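Local coordinates for hypothetical protein (Bacteroides caccae, PDB 4M8R) that is of unknown function but belongs to the DUF4784 family, in which an Ig-like domain precedes a WD40-like domain of the beta-propeller class, at residues A[154-159]-A[199-204]; A[186-191]-A[234-239]; A[194-199]-A[209-214]; A[205-210]-A[220-225]. One frame throughout, in Å; residues are numbered along the deposited sequence.

Interaction 1: A[154-159]-A[199-204]; sequences SVVNLQ and LVIGSG
Val156 reaches across to Ile201 and Leu199 with both of its methyls, and this is where the contact is tight. CG1 of Val156 lies 3.7 Å from Ile201 CG2. Its other methyl sits between two partners, with Val156 CG2 4.0 Å from Leu199 CD1 and marginally closer to Ile201 CG2. In Ile201 a chi1 of 57° turns CG1 in between the backbone N and the carbonyl carbon and leaves CG2 beside the N, where it meets the valine. A side chain branched at CB suits this place by putting two carbons side by side between strands whose CA atoms are 7.2 Å apart at Ser154 and Leu199 and 7.9 Å apart at Val156 and Ile201. That spacing is too wide for backbone pairing, and no hydrogen bond crosses between the segments. At the Ser154 end Leu199 CD1 rests 3.8 Å from the carbonyl Ser154 O. Pro261 packs on Ser154 and Val156, and Leu167 touches Leu199, so this end is well buried. The other end is looser. Gln159 NE2 comes no nearer than 4.3 Å to Gly204 O and bonds instead to Asn205 OD1, while Gly202 and Gly204 take backbone angles that a CB would not tolerate. Ile201 is partly exposed, close to a bound ethanediol. The two segments run in roughly the same direction, 24° apart, and belong to different sheets: strand 153-156 pairs with 163-170, and strand 196-201 with 208-212 and 262-264. Apolar packing between strands of two successive sheets, without shared backbone bonds, is consistent with adjoining blades of a WD40-like beta-propeller.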
loop_
_atom_site.group_PDB
_atom_site.type_symbol
_atom_site.label_atom_id
_atom_site.label_comp_id
_atom_site.label_asym_id
_atom_site.label_seq_id
_atom_site.Cartn_x
_atom_site.Cartn_y
_atom_site.Cartn_z
ATOM N N SER A 154 -10.038 31.767 6.523
ATOM C CA SER A 154 -9.374 30.867 5.577
ATOM C C SER A 154 -9.498 29.421 6.043
ATOM O O SER A 154 -8.519 28.676 6.104
ATOM C CB SER A 154 -7.902 31.260 5.422
ATOM O OG SER A 154 -7.308 30.579 4.334
ATOM N N VAL A 155 -10.723 29.035 6.363
ATOM C CA VAL A 155 -10.971 27.780 7.049
ATOM C C VAL A 155 -10.920 26.596 6.091
ATOM O O VAL A 155 -11.571 26.600 5.049
ATOM C CB VAL A 155 -12.319 27.821 7.781
ATOM C CG1 VAL A 155 -12.563 26.517 8.519
ATOM C CG2 VAL A 155 -12.335 28.997 8.749
ATOM N N VAL A 156 -10.143 25.586 6.467
ATOM C CA VAL A 156 -9.927 24.403 5.646
ATOM C C VAL A 156 -9.873 23.162 6.520
ATOM O O VAL A 156 -9.797 23.256 7.744
ATOM C CB VAL A 156 -8.604 24.496 4.863
ATOM C CG1 VAL A 156 -8.640 25.662 3.895
ATOM C CG2 VAL A 156 -7.416 24.633 5.806
ATOM N N ASN A 157 -9.897 21.999 5.879
ATOM C CA ASN A 157 -9.840 20.727 6.581
ATOM C C ASN A 157 -8.707 19.876 6.056
ATOM O O ASN A 157 -8.469 19.824 4.856
ATOM C CB ASN A 157 -11.151 19.971 6.398
ATOM C CG ASN A 157 -11.061 18.515 6.845
ATOM O OD1 ASN A 157 -11.100 17.601 6.021
ATOM N ND2 ASN A 157 -10.945 18.294 8.155
ATOM N N LEU A 158 -7.991 19.224 6.964
ATOM C CA LEU A 158 -7.098 18.146 6.586
ATOM C C LEU A 158 -7.859 16.858 6.801
ATOM O O LEU A 158 -8.298 16.578 7.910
ATOM C CB LEU A 158 -5.826 18.160 7.427
ATOM C CG LEU A 158 -4.850 17.015 7.146
ATOM C CD1 LEU A 158 -4.441 16.982 5.680
ATOM C CD2 LEU A 158 -3.633 17.150 8.046
ATOM N N GLN A 159 -8.020 16.072 5.746
ATOM C CA GLN A 159 -8.870 14.897 5.819
ATOM C C GLN A 159 -8.509 14.007 7.011
ATOM O O GLN A 159 -7.336 13.824 7.331
ATOM C CB GLN A 159 -8.839 14.100 4.511
ATOM C CG GLN A 159 -7.472 13.576 4.095
ATOM C CD GLN A 159 -7.544 12.534 2.984
ATOM O OE1 GLN A 159 -8.629 12.174 2.514
ATOM N NE2 GLN A 159 -6.379 12.039 2.563
ATOM N N LEU A 199 -2.729 30.084 4.474
ATOM C CA LEU A 199 -2.636 28.637 4.470
ATOM C C LEU A 199 -2.639 28.196 3.019
ATOM O O LEU A 199 -3.180 28.885 2.151
ATOM C CB LEU A 199 -3.824 28.013 5.186
ATOM C CG LEU A 199 -3.933 28.279 6.683
ATOM C CD1 LEU A 199 -5.134 27.528 7.239
ATOM C CD2 LEU A 199 -2.660 27.865 7.405
ATOM N N VAL A 200 -2.039 27.044 2.757
ATOM C CA VAL A 200 -1.980 26.507 1.407
ATOM C C VAL A 200 -2.433 25.052 1.427
ATOM O O VAL A 200 -1.863 24.226 2.142
ATOM C CB VAL A 200 -0.565 26.610 0.821
ATOM C CG1 VAL A 200 -0.564 26.206 -0.646
ATOM C CG2 VAL A 200 -0.029 28.031 0.968
ATOM N N ILE A 201 -3.461 24.757 0.640
ATOM C CA ILE A 201 -4.016 23.421 0.572
ATOM C C ILE A 201 -3.747 22.792 -0.791
ATOM O O ILE A 201 -3.237 23.451 -1.693
ATOM C CB ILE A 201 -5.526 23.438 0.865
ATOM C CG1 ILE A 201 -6.271 24.367 -0.095
ATOM C CG2 ILE A 201 -5.764 23.879 2.302
ATOM C CD1 ILE A 201 -7.773 24.270 0.045
ATOM N N GLY A 202 -4.082 21.511 -0.927
ATOM C CA GLY A 202 -3.958 20.813 -2.200
ATOM C C GLY A 202 -2.691 19.999 -2.405
ATOM O O GLY A 202 -2.511 19.422 -3.474
ATOM N N SER A 203 -1.803 19.942 -1.412
ATOM C CA SER A 203 -0.570 19.161 -1.564
ATOM C C SER A 203 -0.876 17.675 -1.662
ATOM O O SER A 203 -0.189 16.942 -2.370
ATOM C CB SER A 203 0.404 19.406 -0.410
ATOM O OG SER A 203 -0.125 18.951 0.821
ATOM N N GLY A 204 -1.911 17.238 -0.958
ATOM C CA GLY A 204 -2.298 15.835 -0.956
ATOM C C GLY A 204 -2.694 15.390 0.436
ATOM O O GLY A 204 -3.808 14.901 0.645
#

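Interaction 2: A[186-191]-A[234-239]. With PO4 (phosphate ion), chain E; PO4 (phosphate ion), chain D.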
loop_
_atom_site.group_PDB
_atom_site.type_symbol
_atom_site.label_atom_id
_atom_site.label_comp_id
_atom_site.label_asym_id
_atom_site.label_seq_id
_atom_site.Cartn_x
_atom_site.Cartn_y
_atom_site.Cartn_z
ATOM N N TRP A 186 -9.085 24.734 20.934
ATOM C CA TRP A 186 -8.198 25.297 19.919
ATOM C C TRP A 186 -6.757 24.877 20.184
ATOM O O TRP A 186 -6.302 24.927 21.322
ATOM C CB TRP A 186 -8.289 26.818 19.945
ATOM C CG TRP A 186 -9.639 27.333 19.610
ATOM C CD1 TRP A 186 -10.659 27.594 20.480
ATOM C CD2 TRP A 186 -10.132 27.653 18.305
ATOM N NE1 TRP A 186 -11.756 28.058 19.795
ATOM C CE2 TRP A 186 -11.455 28.106 18.458
ATOM C CE3 TRP A 186 -9.581 27.601 17.020
ATOM C CZ2 TRP A 186 -12.236 28.502 17.376
ATOM C CZ3 TRP A 186 -10.357 27.998 15.948
ATOM C CH2 TRP A 186 -11.670 28.442 16.131
ATOM N N LYS A 187 -6.046 24.476 19.132
ATOM C CA LYS A 187 -4.632 24.113 19.235
ATOM C C LYS A 187 -3.810 24.973 18.292
ATOM O O LYS A 187 -4.109 25.043 17.105
ATOM C CB LYS A 187 -4.427 22.646 18.847
ATOM C CG LYS A 187 -5.304 21.644 19.581
ATOM C CD LYS A 187 -5.032 21.628 21.073
ATOM C CE LYS A 187 -5.792 20.493 21.744
ATOM N NZ LYS A 187 -5.892 20.701 23.214
ATOM N N ALA A 188 -2.774 25.624 18.811
ATOM C CA ALA A 188 -1.845 26.358 17.958
ATOM C C ALA A 188 -1.051 25.377 17.108
ATOM O O ALA A 188 -0.664 24.312 17.590
ATOM C CB ALA A 188 -0.904 27.204 18.793
ATOM N N LEU A 189 -0.824 25.732 15.844
ATOM C CA LEU A 189 -0.102 24.864 14.917
ATOM C C LEU A 189 1.345 25.286 14.675
ATOM O O LEU A 189 2.154 24.471 14.242
ATOM C CB LEU A 189 -0.854 24.767 13.587
ATOM C CG LEU A 189 -2.204 24.046 13.659
ATOM C CD1 LEU A 189 -2.898 24.077 12.308
ATOM C CD2 LEU A 189 -2.048 22.612 14.137
ATOM N N SER A 190 1.672 26.547 14.942
ATOM C CA SER A 190 3.039 27.035 14.762
ATOM C C SER A 190 3.731 27.196 16.107
ATOM O O SER A 190 3.119 27.614 17.088
ATOM C CB SER A 190 3.054 28.358 14.005
ATOM O OG SER A 190 2.752 28.160 12.634
ATOM N N PHE A 191 5.009 26.848 16.145
ATOM C CA PHE A 191 5.792 26.993 17.359
ATOM C C PHE A 191 6.109 28.462 17.618
ATOM O O PHE A 191 5.890 28.952 18.720
ATOM C CB PHE A 191 7.082 26.174 17.291
ATOM C CG PHE A 191 7.803 26.103 18.598
ATOM C CD1 PHE A 191 7.353 25.258 19.599
ATOM C CD2 PHE A 191 8.907 26.910 18.846
ATOM C CE1 PHE A 191 8.007 25.204 20.816
ATOM C CE2 PHE A 191 9.564 26.862 20.059
ATOM C CZ PHE A 191 9.115 26.008 21.046
ATOM N N LYS A 234 1.269 17.660 21.914
ATOM C CA LYS A 234 2.219 18.354 21.029
ATOM C C LYS A 234 1.617 18.590 19.633
ATOM O O LYS A 234 1.418 17.642 18.864
ATOM C CB LYS A 234 3.531 17.552 20.958
ATOM C CG LYS A 234 4.380 17.692 19.687
ATOM C CD LYS A 234 4.959 19.079 19.454
ATOM C CE LYS A 234 5.643 19.184 18.092
ATOM N NZ LYS A 234 6.669 18.136 17.822
ATOM N N THR A 235 1.337 19.858 19.320
ATOM C CA THR A 235 0.720 20.253 18.045
ATOM C C THR A 235 1.477 21.336 17.273
ATOM O O THR A 235 1.365 21.410 16.052
ATOM C CB THR A 235 -0.718 20.767 18.254
ATOM O OG1 THR A 235 -0.698 21.980 19.021
ATOM C CG2 THR A 235 -1.549 19.738 18.975
ATOM N N ARG A 236 2.223 22.187 17.972
ATOM C CA ARG A 236 2.971 23.257 17.325
ATOM C C ARG A 236 4.164 22.691 16.563
ATOM O O ARG A 236 4.943 21.933 17.121
ATOM C CB ARG A 236 3.479 24.257 18.357
ATOM C CG ARG A 236 2.399 24.987 19.134
ATOM C CD ARG A 236 3.008 25.887 20.201
ATOM N NE ARG A 236 2.021 26.243 21.224
ATOM C CZ ARG A 236 1.515 27.463 21.439
ATOM N NH1 ARG A 236 1.897 28.518 20.720
ATOM N NH2 ARG A 236 0.615 27.627 22.406
ATOM N N SER A 237 4.302 23.072 15.294
ATOM C CA SER A 237 5.395 22.611 14.447
ATOM C C SER A 237 6.290 23.780 14.100
ATOM O O SER A 237 5.861 24.927 14.133
ATOM C CB SER A 237 4.862 22.023 13.136
ATOM O OG SER A 237 3.986 20.934 13.355
ATOM N N ASN A 238 7.530 23.467 13.745
ATOM C CA ASN A 238 8.435 24.435 13.158
ATOM C C ASN A 238 9.214 23.803 12.009
ATOM O O ASN A 238 10.402 23.482 12.147
ATOM C CB ASN A 238 9.392 24.993 14.209
ATOM C CG ASN A 238 10.250 26.113 13.661
ATOM O OD1 ASN A 238 9.752 26.988 12.949
ATOM N ND2 ASN A 238 11.543 26.087 13.962
ATOM N N PHE A 239 8.539 23.651 10.868
ATOM C CA PHE A 239 9.101 22.940 9.719
ATOM C C PHE A 239 9.146 23.789 8.438
ATOM O O PHE A 239 8.383 23.556 7.507
ATOM C CB PHE A 239 8.295 21.669 9.454
ATOM C CG PHE A 239 8.503 20.578 10.475
ATOM C CD1 PHE A 239 9.770 20.119 10.777
ATOM C CD2 PHE A 239 7.418 19.973 11.090
ATOM C CE1 PHE A 239 9.956 19.101 11.694
ATOM C CE2 PHE A 239 7.595 18.954 12.006
ATOM C CZ PHE A 239 8.868 18.518 12.304
HETATM P P PO4 E . 2.974 22.297 22.080
HETATM O O1 PO4 E . 2.426 21.271 23.045
HETATM O O2 PO4 E . 2.738 21.825 20.664
HETATM O O3 PO4 E . 2.247 23.605 22.300
HETATM O O4 PO4 E . 4.463 22.482 22.307
HETATM P P PO4 D . 14.550 28.438 12.369
HETATM O O1 PO4 D . 13.692 28.007 13.534
HETATM O O2 PO4 D . 15.080 27.242 11.612
HETATM O O3 PO4 D . 13.756 29.292 11.410
HETATM O O4 PO4 D . 15.710 29.217 12.931
HETATM O O HOH W 1 5.221 27.082 11.725
#
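With chi1 at 65°, Thr235 OG1 stands between its own backbone N and carbonyl carbon and donates a bond of 2.7 Å to Ala188 O, in the carbonyl plane. Arg236, with CG beside its backbone N (chi1 -63°) and the chain extended to NE, lays one face of its guanidinium over the methyl of Ala188, whose CB lies 3.6 Å from Arg236 CZ. A small residue suits that spot, since the flat group can settle directly on it. At the guanidinium edge Arg236 NE donates to O3 of a phosphate (2.9 Å), and the amides Thr235 N and Arg236 N both reach O2 of the same ion. An alanine at Thr235 would lose the hydroxyl, and Ala188 O would probably be left without this donor, freeing the loop to shift beneath the anion. Farther on, Ser237 N donates to Leu189 O (2.8 Å) and Phe191 N to Ser237 O (2.9 Å), a single bridge between Ser190 and Ser237. The Phe191 ring has Arg236 CB at its edge and meets Phe93 of a neighbouring subunit edge-to-face. Asn238 ND2 bonds a second phosphate and Glu91 of that subunit. Both ions probably came from the crystallisation liquor. A lone bridge tying the loop just after strand 186-188 to the loop before strand 239-240 is consistent with a junction between the outer edges of neighbouring propeller blades.

Interaction 3: A[194-199]-A[209-214]; sequences YNTLAL and AIQQRG. With PO4 (phosphate ion), chain D; PO4 (phosphate ion), chain C.
Tyr194 lays one face of its ring over the backbone of Gln212 and Arg213, the carbonyl Gln212 O lying 3.2 Å from Tyr194 CG and Arg213 O farther out, near the hydroxyl end. A flat, wide side chain suits the place because Gln212 is the centre of an inverse gamma turn, whose carbonyls it can span. An alanine here would strip the ring from these carbonyls and would probably open a gap over the turn. Next along, Thr196 and Gln211 lie side by side, pointing the same way. Thr196 holds OG1 anti to its carbonyl carbon, beside the backbone N (chi1 -50°), which sets the hydroxyl next to the glutamine amide. Gln211 NE2 donates an almost straight bond of 3.0 Å to Thr196 OG1, which lies in its amide plane. The threonine hydroxyl also bonds Gln174 O and the glutamine amide Ser190 OG, so these buried polar ends are shared with other strands and loops. Further along the strands, Leu197 N donates to Ile210 O (2.9 Å) and Ile210 N to Ala198 O (3.0 Å): one residue faces two across a corner of the chain, as in a beta bulge. Arg213, extended from the turn, holds one phosphate through NE and NH2 and another through NH1 and NH2. In this all-beta chain, strand 208-212 runs between strands 196-201 and 217-221. Thr196, Leu199 and Gln211 press on Pro176 of strand 173-180, while Leu197 turns to Leu248 and Phe257.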
loop_
_atom_site.group_PDB
_atom_site.type_symbol
_atom_site.label_atom_id
_atom_site.label_comp_id
_atom_site.label_asym_id
_atom_site.label_seq_id
_atom_site.Cartn_x
_atom_site.Cartn_y
_atom_site.Cartn_z
ATOM N N TYR A 194 5.173 33.828 14.175
ATOM C CA TYR A 194 5.484 34.474 12.905
ATOM C C TYR A 194 4.188 34.748 12.158
ATOM O O TYR A 194 3.292 33.909 12.131
ATOM C CB TYR A 194 6.414 33.596 12.053
ATOM C CG TYR A 194 7.800 33.332 12.644
ATOM C CD1 TYR A 194 8.413 34.247 13.506
ATOM C CD2 TYR A 194 8.516 32.180 12.305
ATOM C CE1 TYR A 194 9.676 34.009 14.029
ATOM C CE2 TYR A 194 9.786 31.940 12.821
ATOM C CZ TYR A 194 10.362 32.858 13.684
ATOM O OH TYR A 194 11.617 32.641 14.215
ATOM N N ASN A 195 4.091 35.925 11.553
ATOM C CA ASN A 195 2.896 36.299 10.810
ATOM C C ASN A 195 2.705 35.394 9.603
ATOM O O ASN A 195 3.661 35.066 8.903
ATOM C CB ASN A 195 2.977 37.759 10.356
ATOM C CG ASN A 195 1.679 38.257 9.746
ATOM O OD1 ASN A 195 0.614 38.146 10.354
ATOM N ND2 ASN A 195 1.759 38.794 8.536
ATOM N N THR A 196 1.459 35.002 9.369
ATOM C CA THR A 196 1.120 34.058 8.319
ATOM C C THR A 196 0.330 34.743 7.203
ATOM O O THR A 196 -0.790 35.203 7.421
ATOM C CB THR A 196 0.290 32.908 8.909
ATOM O OG1 THR A 196 0.951 32.397 10.075
ATOM C CG2 THR A 196 0.106 31.788 7.891
ATOM N N LEU A 197 0.919 34.796 6.011
ATOM C CA LEU A 197 0.241 35.316 4.828
ATOM C C LEU A 197 -0.986 34.507 4.452
ATOM O O LEU A 197 -2.014 35.075 4.091
ATOM C CB LEU A 197 1.171 35.296 3.612
ATOM C CG LEU A 197 2.201 36.397 3.434
ATOM C CD1 LEU A 197 2.850 36.232 2.066
ATOM C CD2 LEU A 197 1.570 37.776 3.559
ATOM N N ALA A 198 -0.863 33.180 4.493
ATOM C CA ALA A 198 -1.905 32.297 3.980
ATOM C C ALA A 198 -1.651 30.847 4.333
ATOM O O ALA A 198 -0.508 30.433 4.485
ATOM C CB ALA A 198 -1.997 32.428 2.466
ATOM N N LEU A 199 -2.729 30.084 4.474
ATOM C CA LEU A 199 -2.636 28.637 4.470
ATOM C C LEU A 199 -2.639 28.196 3.019
ATOM O O LEU A 199 -3.180 28.885 2.151
ATOM C CB LEU A 199 -3.824 28.013 5.186
ATOM C CG LEU A 199 -3.933 28.279 6.683
ATOM C CD1 LEU A 199 -5.134 27.528 7.239
ATOM C CD2 LEU A 199 -2.660 27.865 7.405
ATOM N N ALA A 209 1.811 26.591 5.146
ATOM C CA ALA A 209 1.568 28.000 5.415
ATOM C C ALA A 209 2.773 28.830 4.999
ATOM O O ALA A 209 3.914 28.398 5.156
ATOM C CB ALA A 209 1.259 28.213 6.887
ATOM N N ILE A 210 2.508 30.009 4.445
ATOM C CA ILE A 210 3.559 30.954 4.114
ATOM C C ILE A 210 3.699 31.891 5.312
ATOM O O ILE A 210 2.756 32.591 5.670
ATOM C CB ILE A 210 3.234 31.731 2.823
ATOM C CG1 ILE A 210 3.082 30.753 1.650
ATOM C CG2 ILE A 210 4.331 32.734 2.514
ATOM C CD1 ILE A 210 2.414 31.336 0.422
ATOM N N GLN A 211 4.868 31.877 5.942
ATOM C CA GLN A 211 5.080 32.610 7.185
ATOM C C GLN A 211 6.389 33.369 7.166
ATOM O O GLN A 211 7.322 32.994 6.457
ATOM C CB GLN A 211 5.087 31.657 8.372
ATOM C CG GLN A 211 3.801 30.876 8.549
ATOM C CD GLN A 211 3.835 30.016 9.793
ATOM O OE1 GLN A 211 4.681 29.130 9.923
ATOM N NE2 GLN A 211 2.910 30.265 10.715
ATOM N N GLN A 212 6.443 34.431 7.965
ATOM C CA GLN A 212 7.594 35.323 8.013
ATOM C C GLN A 212 8.683 34.749 8.916
ATOM O O GLN A 212 8.709 35.010 10.120
ATOM C CB GLN A 212 7.158 36.701 8.508
ATOM C CG GLN A 212 8.254 37.742 8.459
ATOM C CD GLN A 212 7.709 39.148 8.606
ATOM O OE1 GLN A 212 6.894 39.421 9.490
ATOM N NE2 GLN A 212 8.143 40.045 7.729
ATOM N N ARG A 213 9.581 33.971 8.318
ATOM C CA ARG A 213 10.671 33.316 9.046
ATOM C C ARG A 213 11.699 34.316 9.579
ATOM O O ARG A 213 12.364 34.052 10.580
ATOM C CB ARG A 213 11.360 32.284 8.142
ATOM C CG ARG A 213 12.389 31.403 8.838
ATOM C CD ARG A 213 12.867 30.297 7.912
ATOM N NE ARG A 213 13.778 29.382 8.590
ATOM C CZ ARG A 213 14.452 28.399 7.998
ATOM N NH1 ARG A 213 14.335 28.181 6.695
ATOM N NH2 ARG A 213 15.250 27.621 8.720
ATOM N N GLY A 214 11.828 35.457 8.901
ATOM C CA GLY A 214 12.727 36.520 9.342
ATOM C C GLY A 214 12.469 37.812 8.590
ATOM O O GLY A 214 11.408 38.418 8.735
HETATM P P PO4 D . 14.550 28.438 12.369
HETATM O O1 PO4 D . 13.692 28.007 13.534
HETATM O O2 PO4 D . 15.080 27.242 11.612
HETATM O O3 PO4 D . 13.756 29.292 11.410
HETATM O O4 PO4 D . 15.710 29.217 12.931
HETATM P P PO4 C . 17.488 25.525 6.759
HETATM O O1 PO4 C . 17.835 25.449 8.234
HETATM O O2 PO4 C . 18.097 24.359 6.022
HETATM O O3 PO4 C . 15.998 25.482 6.588
HETATM O O4 PO4 C . 17.974 26.833 6.197
HETATM O O HOH W 2 6.573 37.731 11.650
#

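Interaction 4: A[205-210]-A[220-225]; sequences NDIAAI and YNVSAG
Asn221, its CG anti to the backbone N (chi1 -175°), swings its amide out to Asp206. Asn221 ND2 donates to Asp206 OD2 over 3.0 Å, with the oxygen close to the amide plane but the donor well above the carboxylate plane. The two flat groups stand 83° apart. The other end of the same amide looks back along its own chain, where Asn221 OD1 accepts from Ser223 N and Ala224 N, both at 3.0 Å. This Asx turn ends the antiparallel hairpin of strands 208-212 and 217-221, consecutive strands of a sheet that probably forms a propeller blade, and asparagine suits it by offering donor and acceptor at once. In Ser223 a chi1 of 64° tucks OG between backbone N and carbonyl carbon, where it takes a nearly straight bond of 2.9 Å from Ile207 N. A water joins Ser223 OG to Asp206 OD2. Ile207 packs its CB 3.8 Å from Ser223 CB. Val222 sends CG1 to 3.8 Å from Ala209 CB, a methyl small enough to let the valine branch close on it, while Val222 CG2 approaches Ile207 O. Tyr220, across from Ala209, forms a hydrogen-bonded pair with it and keeps Ala209 O at the edge of its ring.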
loop_
_atom_site.group_PDB
_atom_site.type_symbol
_atom_site.label_atom_id
_atom_site.label_comp_id
_atom_site.label_asym_id
_atom_site.label_seq_id
_atom_site.Cartn_x
_atom_site.Cartn_y
_atom_site.Cartn_z
ATOM N N ASN A 205 -1.787 15.564 1.396
ATOM C CA ASN A 205 -2.062 15.163 2.770
ATOM C C ASN A 205 -1.382 16.053 3.812
ATOM O O ASN A 205 -1.028 15.597 4.902
ATOM C CB ASN A 205 -1.666 13.692 2.967
ATOM C CG ASN A 205 -2.602 12.962 3.915
ATOM O OD1 ASN A 205 -3.795 12.819 3.632
ATOM N ND2 ASN A 205 -2.071 12.503 5.047
ATOM N N ASP A 206 -1.223 17.331 3.484
ATOM C CA ASP A 206 -0.594 18.292 4.395
ATOM C C ASP A 206 -1.192 19.677 4.194
ATOM O O ASP A 206 -1.646 20.005 3.101
ATOM C CB ASP A 206 0.922 18.357 4.166
ATOM C CG ASP A 206 1.622 17.032 4.453
ATOM O OD1 ASP A 206 1.701 16.182 3.532
ATOM O OD2 ASP A 206 2.107 16.844 5.593
ATOM N N ILE A 207 -1.209 20.469 5.261
ATOM C CA ILE A 207 -1.556 21.878 5.174
ATOM C C ILE A 207 -0.263 22.653 5.338
ATOM O O ILE A 207 0.461 22.464 6.319
ATOM C CB ILE A 207 -2.509 22.338 6.297
ATOM C CG1 ILE A 207 -3.740 21.436 6.399
ATOM C CG2 ILE A 207 -2.920 23.788 6.070
ATOM C CD1 ILE A 207 -4.660 21.477 5.203
ATOM N N ALA A 208 0.025 23.521 4.375
ATOM C CA ALA A 208 1.210 24.362 4.437
ATOM C C ALA A 208 0.818 25.768 4.840
ATOM O O ALA A 208 -0.358 26.105 4.882
ATOM C CB ALA A 208 1.925 24.373 3.094
ATOM N N ALA A 209 1.811 26.591 5.146
ATOM C CA ALA A 209 1.568 28.000 5.415
ATOM C C ALA A 209 2.773 28.830 4.999
ATOM O O ALA A 209 3.914 28.398 5.156
ATOM C CB ALA A 209 1.259 28.213 6.887
ATOM N N ILE A 210 2.508 30.009 4.445
ATOM C CA ILE A 210 3.559 30.954 4.114
ATOM C C ILE A 210 3.699 31.891 5.312
ATOM O O ILE A 210 2.756 32.591 5.670
ATOM C CB ILE A 210 3.234 31.731 2.823
ATOM C CG1 ILE A 210 3.082 30.753 1.650
ATOM C CG2 ILE A 210 4.331 32.734 2.514
ATOM C CD1 ILE A 210 2.414 31.336 0.422
ATOM N N TYR A 220 6.056 26.661 5.133
ATOM C CA TYR A 220 6.083 25.790 6.307
ATOM C C TYR A 220 5.041 24.691 6.198
ATOM O O TYR A 220 3.997 24.876 5.580
ATOM C CB TYR A 220 5.742 26.579 7.572
ATOM C CG TYR A 220 6.831 27.478 8.115
ATOM C CD1 TYR A 220 7.153 28.674 7.483
ATOM C CD2 TYR A 220 7.500 27.154 9.292
ATOM C CE1 TYR A 220 8.135 29.506 7.994
ATOM C CE2 TYR A 220 8.480 27.981 9.811
ATOM C CZ TYR A 220 8.792 29.153 9.164
ATOM O OH TYR A 220 9.768 29.962 9.683
ATOM N N ASN A 221 5.323 23.559 6.833
ATOM C CA ASN A 221 4.316 22.543 7.074
ATOM C C ASN A 221 3.773 22.742 8.476
ATOM O O ASN A 221 4.505 22.606 9.447
ATOM C CB ASN A 221 4.917 21.150 6.955
ATOM C CG ASN A 221 3.877 20.058 7.084
ATOM O OD1 ASN A 221 2.979 20.135 7.923
ATOM N ND2 ASN A 221 3.980 19.045 6.238
ATOM N N VAL A 222 2.487 23.053 8.583
ATOM C CA VAL A 222 1.887 23.366 9.880
ATOM C C VAL A 222 0.874 22.333 10.330
ATOM O O VAL A 222 0.210 22.533 11.339
ATOM C CB VAL A 222 1.239 24.771 9.886
ATOM C CG1 VAL A 222 2.292 25.820 9.611
ATOM C CG2 VAL A 222 0.106 24.878 8.876
ATOM N N SER A 223 0.743 21.238 9.587
ATOM C CA SER A 223 -0.177 20.173 9.973
ATOM C C SER A 223 0.538 18.929 10.515
ATOM O O SER A 223 -0.113 18.026 11.037
ATOM C CB SER A 223 -1.076 19.795 8.794
ATOM O OG SER A 223 -0.322 19.264 7.719
ATOM N N ALA A 224 1.866 18.885 10.405
ATOM C CA ALA A 224 2.645 17.725 10.871
ATOM C C ALA A 224 2.364 17.318 12.328
ATOM O O ALA A 224 2.399 16.131 12.651
ATOM C CB ALA A 224 4.129 17.979 10.682
ATOM N N GLY A 225 2.080 18.290 13.194
ATOM C CA GLY A 225 1.707 18.017 14.591
ATOM C C GLY A 225 0.372 17.301 14.761
ATOM O O GLY A 225 0.148 16.630 15.762
HETATM O O HOH W 3 0.670 16.806 7.867
#

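Overall arrangement
Interactions 3 and 4 are the buried pair, each a hairpin within one sheet, and they share strand 208-212 at Ala209 and Ile210; backbone bonds dominate, with side-chain amides and hydroxyls adding bonds along the strands in interaction 3 and beyond the strand ends in interaction 4. Interaction 1 uses strand 196-201 as well, but faces another sheet and relies on methyl packing alone; Val200 N to Ala208 O connects it to interaction 4, about 8 Å away between centres. Interaction 2 is the most surface-like, with exposed Arg236 on a phosphate, and closes a loop that encloses interactions 3 and 4. Phe239 O meets Asn221 N of interaction 4, and one phosphate touches both interaction 2 and interaction 3, beside the second subunit.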